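Local coordinates for protein farnesyltransferase, putative (PDB 3WCA) that probably catalyses the condensation of two farnesyl diphosphate molecules into squalene, the step that opens lanosterol synthesis, at residues F42-M53 against S275-P283; F60-E71 against I132-M143. The protein carries 1 engineered substitution. All blocks are in the same frame, centred on the assembly; numbering follows the deposited sequence.

In the fold
Helix 51-72 serves both contacts: its beginning belongs to contact 1 and its later turns to contact 2, whose sequence is nested within the loop that contact 1 closes; the two centres lie about 20 Å apart. They join through a ring stack in which F42 CD2 comes within 3.5 Å of Y61 CD1, and both of these aromatics touch the bound farnesyl thiodiphosphate. The F42 side chain is about 4 Å from that ligand at its nearest. Contact 2 carries D68 and E71 of the magnesium site, the E71 side chain lying about 3 Å from the ion, whereas the side chains of F42 and D68 are about 12 Å apart.

Contact 1: F42-M53 against S275-P283; sequences FAVVIMELDEEM and SVFAFSAIP
S275 OG donates a short hydrogen bond of 2.5 Å to D50 OD1, meeting it nearly along the C-O axis of the carboxylate. This bond pins the turn leading into helix 51-72 to the first turn of helix 274-294, beside an interface that is otherwise mostly apolar. F279 contributes the largest share of any residue. With CG anti to the backbone N (chi1 166°), its ring lies against helix 40-45 and the 3-10 turn that follows, while L49 CD1 sits over the centre of one face, 3.7 Å from the ring centroid. The rim meets different groups: V45 O lies in the ring plane, 3.6 Å from F279 CD1, and F42 CZ is also in plane, 3.8 Å from F279 CZ, with the two rings at 79° to each other. The branches of V45 divide the neighbouring helix between them, CG1 packing 3.9 Å from P283 CG while CG2 faces I282 CG2. E48 folds back at chi2 (-56°), laying its CG 4.1 Å from I282 CD1. Y176 of helix 154-179 also touches F279. Such helix-to-helix packing, which takes in F42 of the farnesyl thiodiphosphate pocket, is characteristic of the all-helical isoprenoid synthase fold.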
loop_
_atom_site.group_PDB
_atom_site.type_symbol
_atom_site.label_atom_id
_atom_site.label_comp_id
_atom_site.label_asym_id
_atom_site.label_seq_id
_atom_site.Cartn_x
_atom_site.Cartn_y
_atom_site.Cartn_z
ATOM N N PHE A 42 8.772 5.309 0.265
ATOM C CA PHE A 42 7.906 6.382 0.726
ATOM C C PHE A 42 8.686 7.657 1.036
ATOM O O PHE A 42 8.224 8.757 0.751
ATOM C CB PHE A 42 7.184 5.935 1.991
ATOM C CG PHE A 42 5.984 6.760 2.336
ATOM C CD1 PHE A 42 4.821 6.658 1.581
ATOM C CD2 PHE A 42 6.006 7.616 3.433
ATOM C CE1 PHE A 42 3.689 7.395 1.912
ATOM C CE2 PHE A 42 4.881 8.359 3.775
ATOM C CZ PHE A 42 3.718 8.249 3.016
ATOM N N ALA A 43 9.865 7.492 1.627
ATOM C CA ALA A 43 10.716 8.612 2.018
ATOM C C ALA A 43 11.159 9.495 0.856
ATOM O O ALA A 43 11.641 10.600 1.068
ATOM C CB ALA A 43 11.946 8.103 2.798
ATOM N N VAL A 44 11.012 9.010 -0.370
ATOM C CA VAL A 44 11.388 9.812 -1.515
ATOM C C VAL A 44 10.146 10.552 -1.966
ATOM O O VAL A 44 10.157 11.768 -2.153
ATOM C CB VAL A 44 11.895 8.950 -2.694
ATOM C CG1 VAL A 44 12.161 9.838 -3.899
ATOM C CG2 VAL A 44 13.171 8.211 -2.305
ATOM N N VAL A 45 9.068 9.802 -2.129
ATOM C CA VAL A 45 7.816 10.370 -2.589
ATOM C C VAL A 45 7.271 11.430 -1.648
ATOM O O VAL A 45 6.718 12.432 -2.094
ATOM C CB VAL A 45 6.753 9.271 -2.761
ATOM C CG1 VAL A 45 5.513 9.849 -3.399
ATOM C CG2 VAL A 45 7.318 8.144 -3.612
ATOM N N ILE A 46 7.425 11.209 -0.346
ATOM C CA ILE A 46 6.921 12.150 0.628
ATOM C C ILE A 46 7.547 13.541 0.454
ATOM O O ILE A 46 6.957 14.541 0.847
ATOM C CB ILE A 46 7.171 11.637 2.067
ATOM C CG1 ILE A 46 6.250 12.369 3.045
ATOM C CG2 ILE A 46 8.641 11.830 2.457
ATOM C CD1 ILE A 46 6.491 12.001 4.502
ATOM N N MET A 47 8.724 13.606 -0.156
ATOM C CA MET A 47 9.396 14.886 -0.347
ATOM C C MET A 47 8.681 15.803 -1.332
ATOM O O MET A 47 8.997 16.985 -1.422
ATOM C CB MET A 47 10.847 14.659 -0.786
ATOM C CG MET A 47 11.713 14.006 0.291
ATOM S SD MET A 47 11.664 14.917 1.876
ATOM C CE MET A 47 12.016 13.587 3.050
ATOM N N GLU A 48 7.726 15.248 -2.072
ATOM C CA GLU A 48 6.923 16.005 -3.035
ATOM C C GLU A 48 5.988 16.963 -2.290
ATOM O O GLU A 48 5.556 17.985 -2.832
ATOM C CB GLU A 48 6.051 15.058 -3.871
ATOM C CG GLU A 48 6.790 14.153 -4.866
ATOM C CD GLU A 48 7.652 14.934 -5.849
ATOM O OE1 GLU A 48 7.285 16.077 -6.195
ATOM O OE2 GLU A 48 8.691 14.399 -6.285
ATOM N N LEU A 49 5.669 16.620 -1.048
ATOM C CA LEU A 49 4.767 17.416 -0.225
ATOM C C LEU A 49 5.430 18.627 0.403
ATOM O O LEU A 49 6.628 18.607 0.723
ATOM C CB LEU A 49 4.158 16.546 0.882
ATOM C CG LEU A 49 3.198 15.455 0.396
ATOM C CD1 LEU A 49 2.805 14.568 1.558
ATOM C CD2 LEU A 49 1.961 16.086 -0.217
ATOM N N ASP A 50 4.643 19.689 0.567
ATOM C CA ASP A 50 5.138 20.915 1.184
ATOM C C ASP A 50 5.391 20.613 2.660
ATOM O O ASP A 50 4.709 19.781 3.261
ATOM C CB ASP A 50 4.109 22.046 1.052
ATOM C CG ASP A 50 3.989 22.567 -0.367
ATOM O OD1 ASP A 50 3.963 21.747 -1.300
ATOM O OD2 ASP A 50 3.908 23.801 -0.552
ATOM N N GLU A 51 6.371 21.299 3.231
ATOM C CA GLU A 51 6.764 21.112 4.619
ATOM C C GLU A 51 5.661 20.831 5.657
ATOM O O GLU A 51 5.747 19.846 6.389
ATOM C CB GLU A 51 7.618 22.312 5.045
ATOM C CG GLU A 51 8.040 22.344 6.508
ATOM C CD GLU A 51 9.336 23.113 6.713
ATOM O OE1 GLU A 51 10.416 22.511 6.522
ATOM O OE2 GLU A 51 9.277 24.315 7.044
ATOM N N GLU A 52 4.629 21.663 5.727
ATOM C CA GLU A 52 3.580 21.445 6.729
ATOM C C GLU A 52 2.822 20.124 6.585
ATOM O O GLU A 52 2.601 19.400 7.562
ATOM C CB GLU A 52 2.577 22.598 6.718
ATOM C CG GLU A 52 1.517 22.452 7.798
ATOM C CD GLU A 52 0.601 23.656 7.897
ATOM O OE1 GLU A 52 1.107 24.762 8.203
ATOM O OE2 GLU A 52 -0.623 23.491 7.671
ATOM N N MET A 53 2.402 19.832 5.365
ATOM C CA MET A 53 1.676 18.608 5.062
ATOM C C MET A 53 2.640 17.444 5.236
ATOM O O MET A 53 2.278 16.385 5.745
ATOM C CB MET A 53 1.187 18.656 3.609
ATOM C CG MET A 53 0.527 17.389 3.094
ATOM S SD MET A 53 -1.148 17.209 3.697
ATOM C CE MET A 53 -2.058 17.934 2.328
ATOM N N SER A 275 1.364 19.528 -5.442
ATOM C CA SER A 275 2.178 18.749 -4.512
ATOM C C SER A 275 1.418 17.487 -4.124
ATOM O O SER A 275 1.970 16.389 -4.152
ATOM C CB SER A 275 2.494 19.545 -3.239
ATOM O OG SER A 275 3.409 20.593 -3.503
ATOM N N VAL A 276 0.150 17.665 -3.757
ATOM C CA VAL A 276 -0.704 16.560 -3.355
ATOM C C VAL A 276 -0.829 15.604 -4.529
ATOM O O VAL A 276 -0.751 14.392 -4.361
ATOM C CB VAL A 276 -2.121 17.050 -2.934
ATOM C CG1 VAL A 276 -3.072 15.847 -2.773
ATOM C CG2 VAL A 276 -2.041 17.840 -1.612
ATOM N N PHE A 277 -1.005 16.150 -5.723
ATOM C CA PHE A 277 -1.129 15.300 -6.889
ATOM C C PHE A 277 0.109 14.435 -7.153
ATOM O O PHE A 277 -0.013 13.222 -7.336
ATOM C CB PHE A 277 -1.442 16.121 -8.132
ATOM C CG PHE A 277 -1.516 15.292 -9.381
ATOM C CD1 PHE A 277 -0.354 14.954 -10.078
ATOM C CD2 PHE A 277 -2.737 14.781 -9.812
ATOM C CE1 PHE A 277 -0.404 14.110 -11.190
ATOM C CE2 PHE A 277 -2.805 13.936 -10.920
ATOM C CZ PHE A 277 -1.631 13.598 -11.612
ATOM N N ALA A 278 1.295 15.036 -7.173
ATOM C CA ALA A 278 2.498 14.246 -7.444
ATOM C C ALA A 278 2.727 13.179 -6.370
ATOM O O ALA A 278 3.076 12.040 -6.683
ATOM C CB ALA A 278 3.726 15.162 -7.567
ATOM N N PHE A 279 2.533 13.551 -5.105
ATOM C CA PHE A 279 2.707 12.623 -3.989
ATOM C C PHE A 279 1.742 11.435 -4.109
ATOM O O PHE A 279 2.104 10.303 -3.789
ATOM C CB PHE A 279 2.459 13.343 -2.654
ATOM C CG PHE A 279 2.299 12.413 -1.490
ATOM C CD1 PHE A 279 3.410 11.839 -0.870
ATOM C CD2 PHE A 279 1.026 12.062 -1.040
ATOM C CE1 PHE A 279 3.254 10.924 0.182
ATOM C CE2 PHE A 279 0.858 11.153 0.004
ATOM C CZ PHE A 279 1.970 10.581 0.617
ATOM N N SER A 280 0.524 11.710 -4.573
ATOM C CA SER A 280 -0.522 10.693 -4.736
ATOM C C SER A 280 -0.410 9.837 -6.001
ATOM O O SER A 280 -0.707 8.637 -5.988
ATOM C CB SER A 280 -1.903 11.366 -4.722
ATOM O OG SER A 280 -2.159 12.005 -3.471
ATOM N N ALA A 281 0.041 10.460 -7.083
ATOM C CA ALA A 281 0.160 9.806 -8.380
ATOM C C ALA A 281 1.333 8.861 -8.568
ATOM O O ALA A 281 1.172 7.776 -9.118
ATOM C CB ALA A 281 0.199 10.860 -9.473
ATOM N N ILE A 282 2.509 9.284 -8.126
ATOM C CA ILE A 282 3.713 8.491 -8.306
ATOM C C ILE A 282 3.617 7.043 -7.854
ATOM O O ILE A 282 3.971 6.145 -8.603
ATOM C CB ILE A 282 4.914 9.204 -7.652
ATOM C CG1 ILE A 282 5.254 10.447 -8.493
ATOM C CG2 ILE A 282 6.110 8.257 -7.513
ATOM C CD1 ILE A 282 6.290 11.377 -7.859
ATOM N N PRO A 283 3.138 6.793 -6.629
ATOM C CA PRO A 283 3.039 5.401 -6.192
ATOM C C PRO A 283 2.050 4.609 -7.058
ATOM O O PRO A 283 2.265 3.426 -7.332
ATOM C CB PRO A 283 2.575 5.532 -4.740
ATOM C CG PRO A 283 3.178 6.885 -4.318
ATOM C CD PRO A 283 2.810 7.711 -5.524
#

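Contact 2: F60-E71 against I132-M143; sequences FYLVLRALDTVE and ISGICERMANGM
L67 is a knob set into a hole made by C136, M139, A140 and M143, and its torsions fix where its two methyls lie. Its CG stands beside the backbone N (chi1 -70°) and the chain then runs on extended, bringing CD1 to 3.4 Å from C136 O while CD2 lies 4.0 Å from A140 CB. One turn earlier, V63 directs CG1 to C136 SG at 3.6 Å. M139 is straight as far as its sulfur and bends only at chi3 (-57°), so that its CE closes on L64 CD1 at 3.7 Å. At the pair's start, F60 presents the edge of its ring to I135 CG2, and its CB meets I132 CD1. M143 stays extended beyond CG and crosses E71 at about a right angle, its CE 3.2 Å from E71 OE1. The other oxygen, E71 OE2, is hydrogen-bonded to Y160 OH and accepts from a water, 2.7 Å away, that also donates to M143 O; these bonds should steady the carboxylate. The segment axes approach to 10.1 Å, nearly parallel at 18°. E71 and D68, with D72, bind magnesium, and DTVED from D68 matches the first of the two aspartate-rich motifs of squalene synthases.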
loop_
_atom_site.group_PDB
_atom_site.type_symbol
_atom_site.label_atom_id
_atom_site.label_comp_id
_atom_site.label_asym_id
_atom_site.label_seq_id
_atom_site.Cartn_x
_atom_site.Cartn_y
_atom_site.Cartn_z
ATOM N N PHE A 60 2.447 10.511 10.529
ATOM C CA PHE A 60 1.340 9.599 10.293
ATOM C C PHE A 60 1.891 8.236 9.878
ATOM O O PHE A 60 1.483 7.190 10.400
ATOM C CB PHE A 60 0.463 10.167 9.177
ATOM C CG PHE A 60 -0.648 9.260 8.742
ATOM C CD1 PHE A 60 -1.387 8.536 9.680
ATOM C CD2 PHE A 60 -1.032 9.213 7.397
ATOM C CE1 PHE A 60 -2.506 7.785 9.287
ATOM C CE2 PHE A 60 -2.144 8.470 6.994
ATOM C CZ PHE A 60 -2.890 7.753 7.948
ATOM N N TYR A 61 2.829 8.266 8.935
ATOM C CA TYR A 61 3.462 7.061 8.426
ATOM C C TYR A 61 4.250 6.317 9.495
ATOM O O TYR A 61 4.225 5.091 9.540
ATOM C CB TYR A 61 4.395 7.409 7.264
ATOM C CG TYR A 61 5.253 6.251 6.809
ATOM C CD1 TYR A 61 4.816 5.372 5.819
ATOM C CD2 TYR A 61 6.488 6.008 7.411
ATOM C CE1 TYR A 61 5.590 4.272 5.437
ATOM C CE2 TYR A 61 7.267 4.913 7.045
ATOM C CZ TYR A 61 6.815 4.048 6.060
ATOM O OH TYR A 61 7.587 2.953 5.734
ATOM N N LEU A 62 4.961 7.038 10.349
ATOM C CA LEU A 62 5.751 6.366 11.372
ATOM C C LEU A 62 4.870 5.713 12.437
ATOM O O LEU A 62 5.189 4.639 12.949
ATOM C CB LEU A 62 6.741 7.342 11.997
ATOM C CG LEU A 62 7.870 7.783 11.050
ATOM C CD1 LEU A 62 8.714 8.882 11.710
ATOM C CD2 LEU A 62 8.745 6.580 10.708
ATOM N N VAL A 63 3.755 6.354 12.766
ATOM C CA VAL A 63 2.840 5.781 13.740
ATOM C C VAL A 63 2.366 4.418 13.217
ATOM O O VAL A 63 2.466 3.411 13.919
ATOM C CB VAL A 63 1.614 6.701 13.966
ATOM C CG1 VAL A 63 0.514 5.941 14.695
ATOM C CG2 VAL A 63 2.028 7.925 14.773
ATOM N N LEU A 64 1.878 4.392 11.977
ATOM C CA LEU A 64 1.382 3.161 11.368
ATOM C C LEU A 64 2.508 2.155 11.193
ATOM O O LEU A 64 2.302 0.938 11.289
ATOM C CB LEU A 64 0.735 3.456 10.006
ATOM C CG LEU A 64 -0.431 4.452 10.003
ATOM C CD1 LEU A 64 -1.100 4.442 8.632
ATOM C CD2 LEU A 64 -1.449 4.074 11.090
ATOM N N ARG A 65 3.702 2.671 10.937
ATOM C CA ARG A 65 4.861 1.823 10.748
ATOM C C ARG A 65 5.180 1.120 12.060
ATOM O O ARG A 65 5.644 -0.023 12.071
ATOM C CB ARG A 65 6.049 2.663 10.306
ATOM C CG ARG A 65 7.273 1.846 10.027
ATOM C CD ARG A 65 6.999 0.804 8.958
ATOM N NE ARG A 65 8.169 -0.041 8.777
ATOM C CZ ARG A 65 8.344 -0.869 7.758
ATOM N NH1 ARG A 65 7.413 -0.970 6.813
ATOM N NH2 ARG A 65 9.458 -1.586 7.682
ATOM N N ALA A 66 4.957 1.816 13.166
ATOM C CA ALA A 66 5.183 1.226 14.478
ATOM C C ALA A 66 4.187 0.067 14.638
ATOM O O ALA A 66 4.579 -1.040 15.011
ATOM C CB ALA A 66 4.967 2.273 15.573
ATOM N N LEU A 67 2.908 0.317 14.342
ATOM C CA LEU A 67 1.889 -0.734 14.444
ATOM C C LEU A 67 2.311 -1.951 13.641
ATOM O O LEU A 67 2.251 -3.093 14.122
ATOM C CB LEU A 67 0.542 -0.279 13.881
ATOM C CG LEU A 67 -0.284 0.764 14.618
ATOM C CD1 LEU A 67 -1.591 0.990 13.862
ATOM C CD2 LEU A 67 -0.542 0.286 16.033
ATOM N N ASP A 68 2.710 -1.697 12.399
ATOM C CA ASP A 68 3.118 -2.763 11.506
ATOM C C ASP A 68 4.239 -3.590 12.113
ATOM O O ASP A 68 4.261 -4.812 11.983
ATOM C CB ASP A 68 3.576 -2.189 10.167
ATOM C CG ASP A 68 3.928 -3.266 9.180
ATOM O OD1 ASP A 68 3.005 -3.985 8.745
ATOM O OD2 ASP A 68 5.124 -3.407 8.853
ATOM N N THR A 69 5.169 -2.915 12.776
ATOM C CA THR A 69 6.300 -3.584 13.395
ATOM C C THR A 69 5.845 -4.559 14.489
ATOM O O THR A 69 6.437 -5.627 14.663
ATOM C CB THR A 69 7.287 -2.544 13.967
ATOM O OG1 THR A 69 7.817 -1.767 12.888
ATOM C CG2 THR A 69 8.430 -3.218 14.692
ATOM N N VAL A 70 4.795 -4.201 15.223
ATOM C CA VAL A 70 4.287 -5.094 16.261
ATOM C C VAL A 70 3.554 -6.273 15.600
ATOM O O VAL A 70 3.769 -7.434 15.952
ATOM C CB VAL A 70 3.322 -4.357 17.220
ATOM C CG1 VAL A 70 2.711 -5.348 18.212
ATOM C CG2 VAL A 70 4.069 -3.265 17.969
ATOM N N GLU A 71 2.704 -5.970 14.627
ATOM C CA GLU A 71 1.950 -7.001 13.931
ATOM C C GLU A 71 2.836 -8.033 13.234
ATOM O O GLU A 71 2.512 -9.225 13.219
ATOM C CB GLU A 71 1.019 -6.366 12.896
ATOM C CG GLU A 71 0.349 -7.374 11.969
ATOM C CD GLU A 71 -0.239 -6.730 10.727
ATOM O OE1 GLU A 71 0.434 -5.861 10.134
ATOM O OE2 GLU A 71 -1.363 -7.104 10.332
ATOM N N ILE A 132 -4.860 11.198 12.427
ATOM C CA ILE A 132 -3.824 10.217 12.718
ATOM C C ILE A 132 -4.212 9.273 13.853
ATOM O O ILE A 132 -4.065 8.052 13.744
ATOM C CB ILE A 132 -2.497 10.937 13.074
ATOM C CG1 ILE A 132 -2.060 11.810 11.881
ATOM C CG2 ILE A 132 -1.419 9.915 13.455
ATOM C CD1 ILE A 132 -0.711 12.510 12.063
ATOM N N SER A 133 -4.712 9.838 14.945
ATOM C CA SER A 133 -5.110 9.028 16.089
ATOM C C SER A 133 -6.275 8.135 15.691
ATOM O O SER A 133 -6.346 6.966 16.087
ATOM C CB SER A 133 -5.521 9.940 17.251
ATOM O OG SER A 133 -5.632 9.203 18.449
ATOM N N GLY A 134 -7.174 8.690 14.883
ATOM C CA GLY A 134 -8.348 7.951 14.445
ATOM C C GLY A 134 -8.048 6.781 13.527
ATOM O O GLY A 134 -8.656 5.709 13.652
ATOM N N ILE A 135 -7.124 6.987 12.589
ATOM C CA ILE A 135 -6.753 5.935 11.651
ATOM C C ILE A 135 -5.914 4.892 12.372
ATOM O O ILE A 135 -6.063 3.701 12.133
ATOM C CB ILE A 135 -5.948 6.499 10.446
ATOM C CG1 ILE A 135 -6.794 7.526 9.684
ATOM C CG2 ILE A 135 -5.552 5.369 9.505
ATOM C CD1 ILE A 135 -8.095 6.976 9.152
ATOM N N CYS A 136 -5.037 5.348 13.259
ATOM C CA CYS A 136 -4.166 4.453 14.029
ATOM C C CYS A 136 -4.955 3.384 14.789
ATOM O O CYS A 136 -4.623 2.200 14.749
ATOM C CB CYS A 136 -3.340 5.257 15.024
ATOM S SG CYS A 136 -2.344 4.223 16.083
ATOM N N GLU A 137 -5.999 3.825 15.482
ATOM C CA GLU A 137 -6.859 2.937 16.252
ATOM C C GLU A 137 -7.599 1.935 15.356
ATOM O O GLU A 137 -7.590 0.731 15.619
ATOM C CB GLU A 137 -7.871 3.766 17.052
ATOM C CG GLU A 137 -8.873 2.931 17.823
ATOM C CD GLU A 137 -9.625 3.732 18.873
ATOM O OE1 GLU A 137 -10.279 4.737 18.515
ATOM O OE2 GLU A 137 -9.557 3.344 20.061
ATOM N N ARG A 138 -8.249 2.430 14.309
ATOM C CA ARG A 138 -8.973 1.550 13.409
ATOM C C ARG A 138 -8.064 0.522 12.714
ATOM O O ARG A 138 -8.457 -0.629 12.536
ATOM C CB ARG A 138 -9.742 2.383 12.382
ATOM C CG ARG A 138 -10.914 3.152 12.996
ATOM C CD ARG A 138 -11.453 4.222 12.058
ATOM N NE ARG A 138 -12.089 3.660 10.870
ATOM C CZ ARG A 138 -12.479 4.389 9.832
ATOM N NH1 ARG A 138 -12.284 5.702 9.850
ATOM N NH2 ARG A 138 -13.068 3.818 8.783
ATOM N N MET A 139 -6.850 0.918 12.329
ATOM C CA MET A 139 -5.942 -0.033 11.680
ATOM C C MET A 139 -5.479 -1.084 12.679
ATOM O O MET A 139 -5.380 -2.271 12.359
ATOM C CB MET A 139 -4.705 0.668 11.102
ATOM C CG MET A 139 -3.632 -0.323 10.593
ATOM S SD MET A 139 -2.214 0.480 9.776
ATOM C CE MET A 139 -3.137 1.385 8.466
ATOM N N ALA A 140 -5.167 -0.636 13.888
ATOM C CA ALA A 140 -4.713 -1.543 14.934
ATOM C C ALA A 140 -5.754 -2.631 15.217
ATOM O O ALA A 140 -5.431 -3.816 15.260
ATOM C CB ALA A 140 -4.420 -0.760 16.197
ATOM N N ASN A 141 -7.009 -2.235 15.393
ATOM C CA ASN A 141 -8.049 -3.222 15.682
ATOM C C ASN A 141 -8.256 -4.163 14.497
ATOM O O ASN A 141 -8.527 -5.348 14.678
ATOM C CB ASN A 141 -9.339 -2.504 16.084
ATOM C CG ASN A 141 -9.186 -1.759 17.410
ATOM O OD1 ASN A 141 -9.813 -0.724 17.641
ATOM N ND2 ASN A 141 -8.342 -2.292 18.287
ATOM N N GLY A 142 -8.096 -3.633 13.286
ATOM C CA GLY A 142 -8.240 -4.456 12.101
ATOM C C GLY A 142 -7.123 -5.486 12.074
ATOM O O GLY A 142 -7.339 -6.657 11.767
ATOM N N MET A 143 -5.913 -5.055 12.403
ATOM C CA MET A 143 -4.789 -5.975 12.419
ATOM C C MET A 143 -5.064 -7.069 13.449
ATOM O O MET A 143 -4.773 -8.243 13.206
ATOM C CB MET A 143 -3.492 -5.249 12.786
ATOM C CG MET A 143 -2.980 -4.247 11.749
ATOM S SD MET A 143 -1.516 -3.394 12.394
ATOM C CE MET A 143 -0.668 -2.902 10.860
HETATM O O HOH W 1 -3.059 -9.077 11.216
#